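Side-chain contacts in protein translation elongation factor 1A (Methanosarcina mazei, PDB 3WND), which binds cysteinyl-tRNA in its GTP-bound form and probably serves as a translation elongation factor of the SelB/EF-Tu/aIF2 gamma kind: residues 65-70 with 78-83; 48-53 with 267-272; 25-30 with 101-106; 85-90 with 105-110; 194-199 with 348-353. All coordinates share one frame; numbering follows the deposited sequence.

Contact 1 (65-70 with 78-83)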
# COMPACT_ATOMS: atom_id res chain seq x y z
N VAL A 65 -8.23 3.95 -1.53
CA VAL A 65 -8.40 2.66 -0.91
C VAL A 65 -8.53 2.91 0.58
O VAL A 65 -7.61 3.45 1.25
CB VAL A 65 -7.15 1.81 -1.19
CG1 VAL A 65 -7.33 0.47 -0.53
CG2 VAL A 65 -6.93 1.76 -2.68
N ASP A 66 -9.71 2.55 1.08
CA ASP A 66 -9.97 2.65 2.51
C ASP A 66 -9.55 1.37 3.18
O ASP A 66 -10.10 0.26 2.85
CB ASP A 66 -11.48 2.90 2.70
CG ASP A 66 -11.94 2.88 4.23
OD1 ASP A 66 -11.13 2.91 5.17
OD2 ASP A 66 -13.19 2.89 4.42
N ALA A 67 -8.52 1.48 4.05
CA ALA A 67 -8.10 0.26 4.81
C ALA A 67 -9.03 -0.01 6.01
O ALA A 67 -8.66 0.16 7.21
CB ALA A 67 -6.63 0.47 5.31
N HIS A 68 -10.28 -0.35 5.70
CA HIS A 68 -11.31 -0.34 6.75
C HIS A 68 -11.20 -1.40 7.78
O HIS A 68 -11.88 -1.29 8.80
CB HIS A 68 -12.74 -0.30 6.14
CG HIS A 68 -13.11 -1.58 5.42
ND1 HIS A 68 -13.06 -1.72 4.03
CD2 HIS A 68 -13.34 -2.82 5.92
CE1 HIS A 68 -13.37 -2.96 3.71
NE2 HIS A 68 -13.57 -3.65 4.84
N SER A 69 -10.37 -2.44 7.53
CA SER A 69 -10.14 -3.52 8.48
C SER A 69 -8.93 -3.30 9.37
O SER A 69 -8.62 -4.13 10.15
CB SER A 69 -10.14 -4.96 7.85
OG SER A 69 -11.26 -5.10 7.04
N TYR A 70 -8.31 -2.15 9.25
CA TYR A 70 -7.27 -1.71 10.22
C TYR A 70 -8.02 -0.77 11.17
O TYR A 70 -8.79 0.09 10.70
CB TYR A 70 -6.15 -0.99 9.42
CG TYR A 70 -5.15 -0.40 10.35
CD1 TYR A 70 -4.10 -1.21 10.89
CD2 TYR A 70 -5.35 0.89 10.86
CE1 TYR A 70 -3.24 -0.70 11.84
CE2 TYR A 70 -4.48 1.41 11.86
CZ TYR A 70 -3.43 0.64 12.30
OH TYR A 70 -2.59 1.10 13.26
N ILE A 78 -1.44 -2.74 5.16
CA ILE A 78 -0.25 -2.92 4.34
C ILE A 78 -0.66 -3.16 2.90
O ILE A 78 0.02 -2.73 1.99
CB ILE A 78 0.68 -3.99 4.90
CG1 ILE A 78 1.12 -3.63 6.36
CG2 ILE A 78 1.84 -4.21 3.88
CD1 ILE A 78 1.75 -2.23 6.45
N THR A 79 -1.77 -3.87 2.65
CA THR A 79 -2.27 -3.99 1.25
C THR A 79 -2.60 -2.62 0.68
O THR A 79 -2.19 -2.34 -0.45
CB THR A 79 -3.52 -4.92 1.21
OG1 THR A 79 -3.18 -6.23 1.72
CG2 THR A 79 -4.08 -5.02 -0.21
N ALA A 80 -3.36 -1.78 1.43
CA ALA A 80 -3.71 -0.47 0.91
C ALA A 80 -2.45 0.31 0.59
O ALA A 80 -2.37 0.95 -0.44
CB ALA A 80 -4.47 0.28 1.99
N LEU A 81 -1.48 0.22 1.50
CA LEU A 81 -0.24 0.95 1.26
C LEU A 81 0.56 0.45 0.05
O LEU A 81 1.09 1.25 -0.68
CB LEU A 81 0.66 1.05 2.49
CG LEU A 81 0.05 1.94 3.62
CD1 LEU A 81 0.84 1.94 4.89
CD2 LEU A 81 -0.22 3.44 3.14
N ASN A 82 0.73 -0.86 -0.07
CA ASN A 82 1.56 -1.37 -1.15
C ASN A 82 0.89 -1.40 -2.51
O ASN A 82 1.55 -1.78 -3.48
CB ASN A 82 2.08 -2.82 -0.76
CG ASN A 82 3.38 -2.77 0.17
OD1 ASN A 82 4.03 -1.70 0.27
ND2 ASN A 82 3.78 -3.94 0.78
N ILE A 83 -0.39 -0.98 -2.60
CA ILE A 83 -1.00 -0.72 -3.94
C ILE A 83 -1.15 0.73 -4.25
O ILE A 83 -1.56 1.09 -5.33
CB ILE A 83 -2.38 -1.48 -4.08
CG1 ILE A 83 -3.46 -0.84 -3.28
CG2 ILE A 83 -2.20 -2.99 -3.89
CD1 ILE A 83 -4.79 -1.66 -3.39

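Contact 2 (48-53 with 267-272)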
# COMPACT_ATOMS: atom_id res chain seq x y z
N SER A 48 -13.49 -5.86 0.08
CA SER A 48 -13.15 -7.08 0.82
C SER A 48 -12.70 -6.71 2.27
O SER A 48 -13.50 -6.17 3.06
CB SER A 48 -12.01 -7.80 0.05
OG SER A 48 -10.86 -6.97 -0.19
N ASP A 49 -11.42 -6.89 2.61
CA ASP A 49 -10.93 -6.26 3.88
C ASP A 49 -10.47 -4.82 3.65
O ASP A 49 -10.13 -4.12 4.62
CB ASP A 49 -9.76 -7.01 4.51
CG ASP A 49 -8.58 -7.12 3.55
OD1 ASP A 49 -8.73 -7.03 2.31
OD2 ASP A 49 -7.50 -7.31 4.05
N ILE A 50 -10.46 -4.41 2.38
CA ILE A 50 -10.20 -3.03 1.96
C ILE A 50 -11.30 -2.65 1.01
O ILE A 50 -11.93 -3.52 0.46
CB ILE A 50 -8.82 -2.78 1.27
CG1 ILE A 50 -8.60 -3.76 0.09
CG2 ILE A 50 -7.66 -2.99 2.27
CD1 ILE A 50 -7.45 -3.33 -0.86
N THR A 51 -11.54 -1.34 0.84
CA THR A 51 -12.56 -0.89 -0.13
C THR A 51 -12.07 0.21 -1.04
O THR A 51 -11.48 1.17 -0.58
CB THR A 51 -13.88 -0.43 0.62
OG1 THR A 51 -14.37 -1.51 1.46
CG2 THR A 51 -14.95 -0.02 -0.31
N MET A 52 -12.30 0.02 -2.35
CA MET A 52 -11.86 0.96 -3.33
C MET A 52 -13.00 1.90 -3.58
O MET A 52 -14.17 1.47 -3.65
CB MET A 52 -11.61 0.39 -4.72
CG MET A 52 -10.98 -0.97 -4.83
SD MET A 52 -9.74 -1.30 -3.58
CE MET A 52 -8.31 -0.87 -4.47
N TYR A 53 -12.65 3.15 -3.72
CA TYR A 53 -13.57 4.20 -4.10
C TYR A 53 -12.97 4.84 -5.32
O TYR A 53 -11.91 5.47 -5.27
CB TYR A 53 -13.76 5.26 -2.99
CG TYR A 53 -14.50 4.67 -1.80
CD1 TYR A 53 -13.82 4.01 -0.79
CD2 TYR A 53 -15.89 4.76 -1.71
CE1 TYR A 53 -14.50 3.39 0.28
CE2 TYR A 53 -16.58 4.19 -0.63
CZ TYR A 53 -15.88 3.52 0.36
OH TYR A 53 -16.48 2.96 1.46
N ILE A 267 -5.52 -18.38 -7.63
CA ILE A 267 -4.83 -17.09 -7.45
C ILE A 267 -5.23 -16.51 -6.11
O ILE A 267 -6.44 -16.43 -5.83
CB ILE A 267 -5.17 -16.11 -8.61
CG1 ILE A 267 -4.79 -16.82 -9.95
CG2 ILE A 267 -4.46 -14.79 -8.39
CD1 ILE A 267 -4.96 -15.87 -11.18
N GLU A 268 -4.25 -15.95 -5.38
CA GLU A 268 -4.55 -15.18 -4.14
C GLU A 268 -3.99 -13.74 -4.26
O GLU A 268 -3.07 -13.45 -5.10
CB GLU A 268 -3.87 -15.93 -2.94
CG GLU A 268 -4.38 -17.35 -2.69
CD GLU A 268 -5.91 -17.45 -2.37
OE1 GLU A 268 -6.51 -16.49 -1.77
OE2 GLU A 268 -6.49 -18.48 -2.61
N ARG A 269 -4.58 -12.82 -3.48
CA ARG A 269 -3.91 -11.56 -3.31
C ARG A 269 -2.40 -11.76 -2.99
O ARG A 269 -2.05 -12.58 -2.13
CB ARG A 269 -4.54 -10.77 -2.15
CG ARG A 269 -3.78 -9.46 -1.82
CD ARG A 269 -4.39 -8.72 -0.65
NE ARG A 269 -5.74 -8.37 -1.04
CZ ARG A 269 -6.61 -7.84 -0.18
NH1 ARG A 269 -6.19 -7.45 1.03
NH2 ARG A 269 -7.82 -7.59 -0.59
N GLY A 270 -1.50 -11.05 -3.66
CA GLY A 270 -0.11 -11.28 -3.36
C GLY A 270 0.64 -11.94 -4.53
O GLY A 270 1.87 -11.88 -4.60
N PHE A 271 -0.11 -12.57 -5.42
CA PHE A 271 0.51 -13.16 -6.60
C PHE A 271 0.98 -12.06 -7.50
O PHE A 271 0.45 -10.91 -7.46
CB PHE A 271 -0.57 -14.04 -7.33
CG PHE A 271 -0.71 -15.44 -6.72
CD1 PHE A 271 -0.60 -15.65 -5.35
CD2 PHE A 271 -0.96 -16.53 -7.55
CE1 PHE A 271 -0.76 -16.96 -4.80
CE2 PHE A 271 -1.11 -17.80 -7.00
CZ PHE A 271 -1.00 -18.05 -5.68
N ILE A 272 1.94 -12.35 -8.34
CA ILE A 272 2.57 -11.36 -9.19
C ILE A 272 2.58 -11.88 -10.63
O ILE A 272 2.90 -13.07 -10.89
CB ILE A 272 4.08 -11.18 -8.78
CG1 ILE A 272 4.14 -10.62 -7.32
CG2 ILE A 272 4.75 -10.17 -9.72
CD1 ILE A 272 5.58 -10.65 -6.76

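Contact 3 (25-30 with 101-106)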
# COMPACT_ATOMS: atom_id res chain seq x y z
N ALA A 25 -4.09 5.73 -0.63
CA ALA A 25 -4.53 4.99 0.56
C ALA A 25 -5.04 5.93 1.60
O ALA A 25 -4.40 6.91 1.94
CB ALA A 25 -3.34 4.27 1.15
N ILE A 26 -6.25 5.67 2.07
CA ILE A 26 -6.81 6.52 3.18
C ILE A 26 -6.76 5.63 4.42
O ILE A 26 -7.39 4.53 4.46
CB ILE A 26 -8.30 7.00 2.94
CG1 ILE A 26 -8.51 7.66 1.54
CG2 ILE A 26 -8.74 7.88 4.12
CD1 ILE A 26 -7.68 8.87 1.21
N ILE A 27 -5.97 6.08 5.40
CA ILE A 27 -5.68 5.27 6.54
C ILE A 27 -5.82 6.06 7.84
O ILE A 27 -5.83 7.34 7.85
CB ILE A 27 -4.24 4.65 6.44
CG1 ILE A 27 -3.17 5.75 6.54
CG2 ILE A 27 -4.08 3.76 5.15
CD1 ILE A 27 -1.75 5.18 6.81
N GLY A 28 -5.81 5.35 8.92
CA GLY A 28 -5.67 5.91 10.25
C GLY A 28 -6.45 5.20 11.31
O GLY A 28 -7.03 4.11 11.05
N THR A 29 -6.41 5.76 12.51
CA THR A 29 -7.00 5.15 13.73
C THR A 29 -8.50 5.04 13.73
O THR A 29 -9.20 5.47 12.76
CB THR A 29 -6.46 5.94 15.00
OG1 THR A 29 -6.72 5.15 16.18
CG2 THR A 29 -7.05 7.34 15.12
N GLU A 30 -9.02 4.35 14.76
CA GLU A 30 -10.50 4.31 14.92
C GLU A 30 -11.13 5.67 15.03
O GLU A 30 -10.54 6.58 15.62
CB GLU A 30 -10.88 3.54 16.20
CG GLU A 30 -10.52 2.08 16.10
CD GLU A 30 -9.27 1.67 16.91
OE1 GLU A 30 -8.19 2.42 16.94
OE2 GLU A 30 -9.35 0.55 17.50
N GLY A 101 0.05 6.34 16.14
CA GLY A 101 1.50 6.10 16.25
C GLY A 101 1.95 4.88 15.41
O GLY A 101 2.99 4.92 14.76
N GLU A 102 1.20 3.80 15.48
CA GLU A 102 1.52 2.57 14.70
C GLU A 102 1.52 2.88 13.21
O GLU A 102 2.41 2.43 12.44
CB GLU A 102 0.50 1.49 15.04
CG GLU A 102 0.90 0.15 14.38
CD GLU A 102 -0.09 -0.92 14.77
OE1 GLU A 102 -1.30 -0.75 14.54
OE2 GLU A 102 0.36 -1.92 15.40
N CYS A 103 0.52 3.65 12.76
CA CYS A 103 0.50 4.05 11.29
C CYS A 103 1.72 4.88 10.89
O CYS A 103 2.27 4.70 9.81
CB CYS A 103 -0.76 4.92 10.98
SG CYS A 103 -2.24 3.86 10.88
N ILE A 104 2.09 5.88 11.74
CA ILE A 104 3.29 6.65 11.49
C ILE A 104 4.51 5.77 11.42
O ILE A 104 5.30 5.89 10.52
CB ILE A 104 3.47 7.72 12.61
CG1 ILE A 104 2.36 8.77 12.41
CG2 ILE A 104 4.88 8.37 12.57
CD1 ILE A 104 2.30 9.79 13.56
N ILE A 105 4.65 4.81 12.36
CA ILE A 105 5.78 3.92 12.36
C ILE A 105 5.77 3.05 11.09
O ILE A 105 6.83 2.87 10.44
CB ILE A 105 5.75 3.07 13.63
CG1 ILE A 105 6.28 3.93 14.79
CG2 ILE A 105 6.67 1.86 13.43
CD1 ILE A 105 5.93 3.35 16.14
N ALA A 106 4.60 2.57 10.71
CA ALA A 106 4.51 1.74 9.48
C ALA A 106 4.91 2.51 8.25
O ALA A 106 5.68 2.00 7.42
CB ALA A 106 3.12 1.17 9.26

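Contact 4 (85-90 with 105-110)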
# COMPACT_ATOMS: atom_id res chain seq x y z
N ASP A 85 0.27 4.97 -4.10
CA ASP A 85 1.47 5.80 -4.15
C ASP A 85 1.41 7.00 -3.23
O ASP A 85 2.45 7.62 -3.01
CB ASP A 85 1.73 6.29 -5.61
CG ASP A 85 2.21 5.12 -6.51
OD1 ASP A 85 3.11 4.33 -6.11
OD2 ASP A 85 1.69 5.03 -7.58
N ILE A 86 0.20 7.32 -2.74
CA ILE A 86 0.03 8.50 -1.87
C ILE A 86 -0.73 8.00 -0.65
O ILE A 86 -1.67 7.23 -0.83
CB ILE A 86 -0.90 9.54 -2.55
CG1 ILE A 86 -0.23 10.07 -3.84
CG2 ILE A 86 -1.16 10.72 -1.59
CD1 ILE A 86 -1.13 10.96 -4.73
N ALA A 87 -0.31 8.46 0.55
CA ALA A 87 -1.01 8.05 1.79
C ALA A 87 -1.67 9.26 2.37
O ALA A 87 -1.02 10.29 2.48
CB ALA A 87 -0.06 7.42 2.85
N VAL A 88 -2.94 9.14 2.72
CA VAL A 88 -3.60 10.21 3.49
C VAL A 88 -3.89 9.63 4.88
O VAL A 88 -4.65 8.65 5.01
CB VAL A 88 -4.94 10.59 2.86
CG1 VAL A 88 -5.69 11.59 3.80
CG2 VAL A 88 -4.65 11.22 1.48
N LEU A 89 -3.16 10.16 5.88
CA LEU A 89 -3.26 9.67 7.28
C LEU A 89 -4.27 10.54 7.99
O LEU A 89 -4.05 11.78 8.07
CB LEU A 89 -1.89 9.66 7.96
CG LEU A 89 -1.91 9.45 9.45
CD1 LEU A 89 -2.52 8.02 9.77
CD2 LEU A 89 -0.48 9.60 9.98
N CYS A 90 -5.35 9.94 8.40
CA CYS A 90 -6.46 10.73 9.02
C CYS A 90 -6.24 10.74 10.54
O CYS A 90 -6.14 9.73 11.15
CB CYS A 90 -7.78 10.02 8.71
SG CYS A 90 -8.19 10.08 6.98
N ILE A 105 4.65 4.81 12.36
CA ILE A 105 5.78 3.92 12.36
C ILE A 105 5.77 3.05 11.09
O ILE A 105 6.83 2.87 10.44
CB ILE A 105 5.75 3.07 13.63
CG1 ILE A 105 6.28 3.93 14.79
CG2 ILE A 105 6.67 1.86 13.43
CD1 ILE A 105 5.93 3.35 16.14
N ALA A 106 4.60 2.57 10.71
CA ALA A 106 4.51 1.74 9.48
C ALA A 106 4.91 2.51 8.25
O ALA A 106 5.68 2.00 7.42
CB ALA A 106 3.12 1.17 9.26
N LEU A 107 4.38 3.75 8.10
CA LEU A 107 4.72 4.53 6.91
C LEU A 107 6.22 4.74 6.88
O LEU A 107 6.85 4.72 5.78
CB LEU A 107 4.01 5.88 7.00
CG LEU A 107 2.47 5.81 6.76
CD1 LEU A 107 1.80 7.15 7.20
CD2 LEU A 107 2.17 5.50 5.26
N ASP A 108 6.81 5.01 8.06
CA ASP A 108 8.24 5.33 8.09
C ASP A 108 9.10 4.09 7.82
O ASP A 108 10.07 4.17 7.06
CB ASP A 108 8.57 6.03 9.44
CG ASP A 108 9.98 6.46 9.51
OD1 ASP A 108 10.41 7.38 8.77
OD2 ASP A 108 10.62 5.94 10.44
N LEU A 109 8.66 2.92 8.35
CA LEU A 109 9.41 1.70 8.01
C LEU A 109 9.29 1.34 6.54
O LEU A 109 10.17 0.71 5.98
CB LEU A 109 8.84 0.54 8.82
CG LEU A 109 9.17 0.57 10.29
CD1 LEU A 109 8.41 -0.62 10.95
CD2 LEU A 109 10.63 0.42 10.60
N LEU A 110 8.15 1.71 5.89
CA LEU A 110 7.95 1.50 4.43
C LEU A 110 8.74 2.47 3.57
O LEU A 110 8.80 2.36 2.36
CB LEU A 110 6.46 1.53 4.11
CG LEU A 110 5.70 0.25 4.53
CD1 LEU A 110 4.19 0.47 4.55
CD2 LEU A 110 6.05 -0.81 3.48

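Contact 5 (194-199 with 348-353)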
# COMPACT_ATOMS: atom_id res chain seq x y z
N ARG A 194 5.90 -5.68 -14.01
CA ARG A 194 5.40 -6.50 -12.90
C ARG A 194 4.05 -5.97 -12.52
O ARG A 194 3.91 -4.71 -12.44
CB ARG A 194 6.32 -6.40 -11.64
CG ARG A 194 7.76 -6.73 -11.94
CD ARG A 194 8.62 -6.55 -10.67
NE ARG A 194 8.37 -7.56 -9.65
CZ ARG A 194 8.41 -7.32 -8.31
NH1 ARG A 194 8.47 -6.05 -7.79
NH2 ARG A 194 8.29 -8.34 -7.44
N ILE A 195 3.11 -6.87 -12.25
CA ILE A 195 1.76 -6.47 -11.80
C ILE A 195 1.50 -7.21 -10.51
O ILE A 195 1.66 -8.45 -10.42
CB ILE A 195 0.69 -6.84 -12.89
CG1 ILE A 195 1.06 -6.12 -14.25
CG2 ILE A 195 -0.74 -6.39 -12.38
CD1 ILE A 195 1.66 -7.16 -15.25
N PHE A 196 1.07 -6.48 -9.47
CA PHE A 196 0.69 -7.14 -8.18
C PHE A 196 -0.82 -7.28 -8.16
O PHE A 196 -1.52 -6.39 -8.53
CB PHE A 196 1.05 -6.22 -6.99
CG PHE A 196 2.51 -6.22 -6.59
CD1 PHE A 196 3.48 -6.94 -7.34
CD2 PHE A 196 2.91 -5.50 -5.48
CE1 PHE A 196 4.84 -6.87 -6.98
CE2 PHE A 196 4.27 -5.46 -5.13
CZ PHE A 196 5.20 -6.12 -5.88
N ILE A 197 -1.31 -8.46 -7.87
CA ILE A 197 -2.69 -8.75 -7.85
C ILE A 197 -3.32 -8.60 -6.48
O ILE A 197 -2.80 -9.12 -5.52
CB ILE A 197 -2.86 -10.24 -8.27
CG1 ILE A 197 -2.44 -10.43 -9.79
CG2 ILE A 197 -4.30 -10.68 -8.00
CD1 ILE A 197 -2.26 -11.89 -10.16
N ASP A 198 -4.41 -7.81 -6.38
CA ASP A 198 -5.00 -7.66 -5.05
C ASP A 198 -6.32 -8.44 -4.94
O ASP A 198 -6.79 -8.72 -3.80
CB ASP A 198 -5.20 -6.17 -4.61
CG ASP A 198 -5.76 -5.31 -5.65
OD1 ASP A 198 -6.94 -5.45 -6.00
OD2 ASP A 198 -5.05 -4.41 -6.09
N HIS A 199 -6.93 -8.78 -6.10
CA HIS A 199 -8.19 -9.57 -6.06
C HIS A 199 -8.19 -10.42 -7.31
O HIS A 199 -7.65 -10.07 -8.35
CB HIS A 199 -9.44 -8.67 -6.11
CG HIS A 199 -9.61 -7.83 -4.91
ND1 HIS A 199 -8.93 -6.60 -4.77
CD2 HIS A 199 -10.38 -8.03 -3.73
CE1 HIS A 199 -9.30 -6.04 -3.54
NE2 HIS A 199 -10.21 -6.90 -2.92
N LYS A 348 14.18 -8.63 -5.48
CA LYS A 348 15.05 -8.07 -4.41
C LYS A 348 14.67 -6.62 -4.11
O LYS A 348 14.99 -6.13 -3.03
CB LYS A 348 16.51 -8.21 -4.77
CG LYS A 348 16.86 -9.66 -4.75
CD LYS A 348 18.31 -9.93 -4.42
CE LYS A 348 18.39 -11.43 -4.16
NZ LYS A 348 19.22 -11.77 -2.97
N GLN A 349 14.01 -5.95 -5.05
CA GLN A 349 13.60 -4.58 -4.82
C GLN A 349 12.44 -4.48 -3.80
O GLN A 349 12.02 -3.42 -3.43
CB GLN A 349 13.22 -3.83 -6.13
CG GLN A 349 11.98 -4.40 -6.89
CD GLN A 349 12.42 -5.32 -7.97
OE1 GLN A 349 13.41 -6.01 -7.79
NE2 GLN A 349 11.68 -5.40 -9.07
N ASP A 350 11.82 -5.60 -3.50
CA ASP A 350 10.60 -5.57 -2.68
C ASP A 350 10.96 -5.48 -1.20
O ASP A 350 11.72 -6.27 -0.68
CB ASP A 350 9.73 -6.83 -2.87
CG ASP A 350 9.11 -6.93 -4.22
OD1 ASP A 350 8.88 -5.95 -4.90
OD2 ASP A 350 8.79 -8.07 -4.59
N ARG A 351 10.43 -4.41 -0.56
CA ARG A 351 10.70 -4.20 0.87
C ARG A 351 9.84 -5.21 1.67
O ARG A 351 8.63 -5.38 1.43
CB ARG A 351 10.42 -2.74 1.31
CG ARG A 351 10.75 -2.52 2.75
CD ARG A 351 10.34 -1.11 3.21
NE ARG A 351 11.02 -0.15 2.39
CZ ARG A 351 11.92 0.77 2.76
NH1 ARG A 351 12.22 1.00 4.01
NH2 ARG A 351 12.50 1.50 1.81
N PHE A 352 10.49 -5.88 2.61
CA PHE A 352 9.76 -6.78 3.54
C PHE A 352 9.50 -5.95 4.84
O PHE A 352 10.32 -5.20 5.30
CB PHE A 352 10.67 -7.93 3.97
CG PHE A 352 10.85 -9.01 2.90
CD1 PHE A 352 10.23 -10.24 3.05
CD2 PHE A 352 11.70 -8.79 1.79
CE1 PHE A 352 10.45 -11.26 2.11
CE2 PHE A 352 11.84 -9.77 0.82
CZ PHE A 352 11.26 -11.05 1.01
N LEU A 353 8.33 -6.17 5.42
CA LEU A 353 8.02 -5.66 6.75
C LEU A 353 7.81 -6.87 7.68
O LEU A 353 7.28 -7.90 7.27
CB LEU A 353 6.73 -4.93 6.77
CG LEU A 353 6.71 -3.57 6.16
CD1 LEU A 353 5.31 -2.89 6.45
CD2 LEU A 353 7.87 -2.64 6.58

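Contact 1 (65-70 with 78-83)
Where the chain leaves strand 61-66 it passes close over helix 74-83, the backbones coming nearest at Ala67 and Ala80, whose CA atoms are 5.9 Å apart. Two alanines facing each other allow this approach: the CB of Ala67 lies 4.0 Å from the CB of Ala80, methyl against methyl, with no longer side chain to hold strand end and helix apart. Ala80 CB also takes the first methyl of Val65, with CG1 of Val65 resting 3.8 Å from it. Because CG1 of Val65 stands anti to the backbone N (chi1 180°), the other branch, CG2, is left to reach along the helix to Ile83. There Val65 CG2 meets Ile83 CD1 at 4.1 Å, the two side chains crossing at about a right angle. Ile83 is extended beyond CG1 (chi2 -177°), which pushes CD1 out to the valine. Met52 of strand 51-55 touches both Val65 and Ile83 and closes this end of the seam.

After Ala67 the chain turns away from the helix. Ala67 is the centre of an inverse gamma turn, with a weak bond from His68 N to Asp66 O, and it starts a type I turn that Tyr70 N closes onto Ala67 O. Asp66 leaves the backbone on the side away from the helix, and its OD2 is hydrogen-bonded to Thr35, a residue that contacts GDP in this protein. A buried aliphatic seam under a strand-end aspartate that leads into a turn and helix is consistent with the switch II region of the translational GTPase G domain.

Contact 2 (48-53 with 267-272)
Arg269 reaches out to Asp49 and sets both terminal nitrogens on one carboxylate oxygen. Arg269 NH1 donates to Asp49 OD1 at 2.9 Å with an N-H...O angle of 145°, on the syn lone pair of that oxygen, while Arg269 NH2 meets the same OD1 at 3.1 Å and 136°, nearly in line with the C-O bond. The acceptor is close to the guanidinium plane for both, but sharing one oxygen leaves neither bond straight. A bend at chi3 (-62°) in the otherwise extended arginine turns its end toward the aspartate.

The remaining donors look elsewhere. Arg269 NE gives its proton to the carbonyl of Asp198, and NH1 has a weak further bond to Thr79 OG1. NH2 also has Ser48 OG 3.1 Å away at the guanidinium edge, although the serine hydroxyl has its firm partner in His199 NE2.

This is an interdomain joint of a translational GTPase: Asp49 lies just ahead of strand 51-55 in the G domain sheet, and Arg269 in a type II turn leading into strand 272-274 of the following beta domain. Gly270 in that turn has backbone angles at which a CB would strike the preceding carbonyl. An alanine at Arg269 would take the guanidinium away, which would probably leave the Asp49 charge without its mate and the Asp198 carbonyl without this donor.

Ile50 supplies the apolar side, its CD1 over one guanidinium face and its CG1 4.0 Å from Arg269 NH2. On the G domain side, Asp49 O accepts from Ser69 OG and Ser76 OG.

Contact 3 (25-30 with 101-106)
Gly28 opens the P-loop of this G domain, and Cys103 of helix 98-109 packs against it just where strand 21-28 gives way to the phosphate-binding loop. The CA atoms of Gly28 and Cys103 are 6.5 Å apart, a short separation for a strand and a helix. What fills it is sulfur: Cys103 SG sits 4.0 Å from Gly28 CA. With SG anti to the carbonyl carbon (chi1 -76°), the thiol leans from the helix toward the loop. Gly28 itself has phi 145° and psi -175°, at which a CB would run into the carbonyl O of Ile27, so only a residue without a CB sits comfortably in this backbone.

One residue earlier, Ile27 points at the helix and its CD1 comes within 4.3 Å of Cys103 CB. This looser apolar touch is backed by Leu77 and Leu107, which also pack on the isoleucine, while Tyr70 lies against Cys103. No hydrogen bond crosses the contact.

Past Gly28, Thr29 O accepts from Ser32 OG. Ser32 and Arg34 farther along contact GDP in this protein, and the sequence from Gly28 to Thr35 fits the GxxxxGK(S/T) P-loop pattern with Arg34 in the lysine position.

Contact 4 (85-90 with 105-110)
Leu107 carries the apolar contact by itself on the helix side, spreading its two methyls over Ala87 and Leu89 of strand 86-91. Its CD2 sits 3.8 Å from Ala87 CB, the closer touch, and its CD1 is 4.4 Å from CD2 of Leu89. CG of Leu107 is anti to the carbonyl carbon (chi1 -73°), which tilts the branched end off the helix toward the sheet. Because Ala87 is so short, the leucine end fits directly over it, although the CA atoms of Ala87 and Leu107 remain 8.5 Å apart. Leu81 of helix 74-83 touches both Ala87 and Leu107, and Trp149 also packs on Leu107, so the pocket around this side chain is hydrophobic and buried.

The strand alternates in the usual way. Ala87 and Leu89 face helix 98-109, whereas Val88 points away from it and packs on Val24 and Ile26 of the neighbouring strand 21-28.

Hydrogen bonding stays outside the seam, with none between strand and helix. The helix keeps its own bonds, Leu109 N to Ile105 O at 2.8 Å and Leu110 N to Ala106 O at 2.9 Å. Within the sheet the strand pairs on both edges, Ala25 bonding with Ile86 and Val88 on one and Ala87 with His114 and Ile116 on the other. Around the helix end, Asp108 OD1 accepts from Val145 N, and Leu109 O accepts from Arg351 NH1.

Strand 86-91, helix 98-109 and strand 115-119 form a beta-alpha-beta crossover, the repeating unit of the G domain's alpha/beta fold.

Contact 5 (194-199 with 348-353)
Arg194 and Asp350 join the two beta domains of this elongation-factor fold, the arginine on strand 194-203 of the middle domain and the aspartate just ahead of strand 352-355 in the last one. The buried heart of the contact is a two-pronged, end-on salt bridge. Arg194 NH1 donates to Asp350 OD1 at 2.9 Å with an N-H...O angle of 167°, and NH2 reaches Asp350 OD2 at 2.9 Å in an almost equally straight bond. Both oxygens are met on their syn side, a little out of the carboxylate plane, with the two flat groups nearly coplanar. A bend at chi3 (71°) turns the arginine end back over Phe196, two residues along the strand, whose CE1 sits 3.6 Å above one guanidinium face. Glu277 binds Arg194 NE, and Asp350 OD2 has a second donor in Ser347 N. A methionine in place of Arg194 would offer no side-chain N-H, which would probably leave the buried Asp350 carboxylate, and Glu277 beside it, without this positive partner.

Gln349 makes the looser, solvent-facing side. Its side chain runs antiparallel to the arginine's, alongside it, the amide turned 60° from the guanidinium, and NE2 has a weak bond to Gln216 OE1. Back inside, the edge of the Phe196 ring meets the carboxylate, CZ lying 3.8 Å from Asp350 OD1.

Contacts 1, 3 and 4 lie in the buried interior of the G domain and are made by aliphatic groups and one thiol, without a hydrogen bond between their segments. Contacts 3 and 4 share helix 98-109, and all three, with contact 2, reach the same mixed sheet. Contacts 2 and 5 instead join domains and rely on arginine-carboxylate pairs. In contact 2 both nitrogens crowd onto one oxygen in a partly buried place, whereas contact 5 gives each nitrogen its own oxygen and is better buried. Contacts 2 and 5 adjoin at the 198-199 corner, and contact 5 also reaches contact 4 where Leu110 and Leu353 pack together.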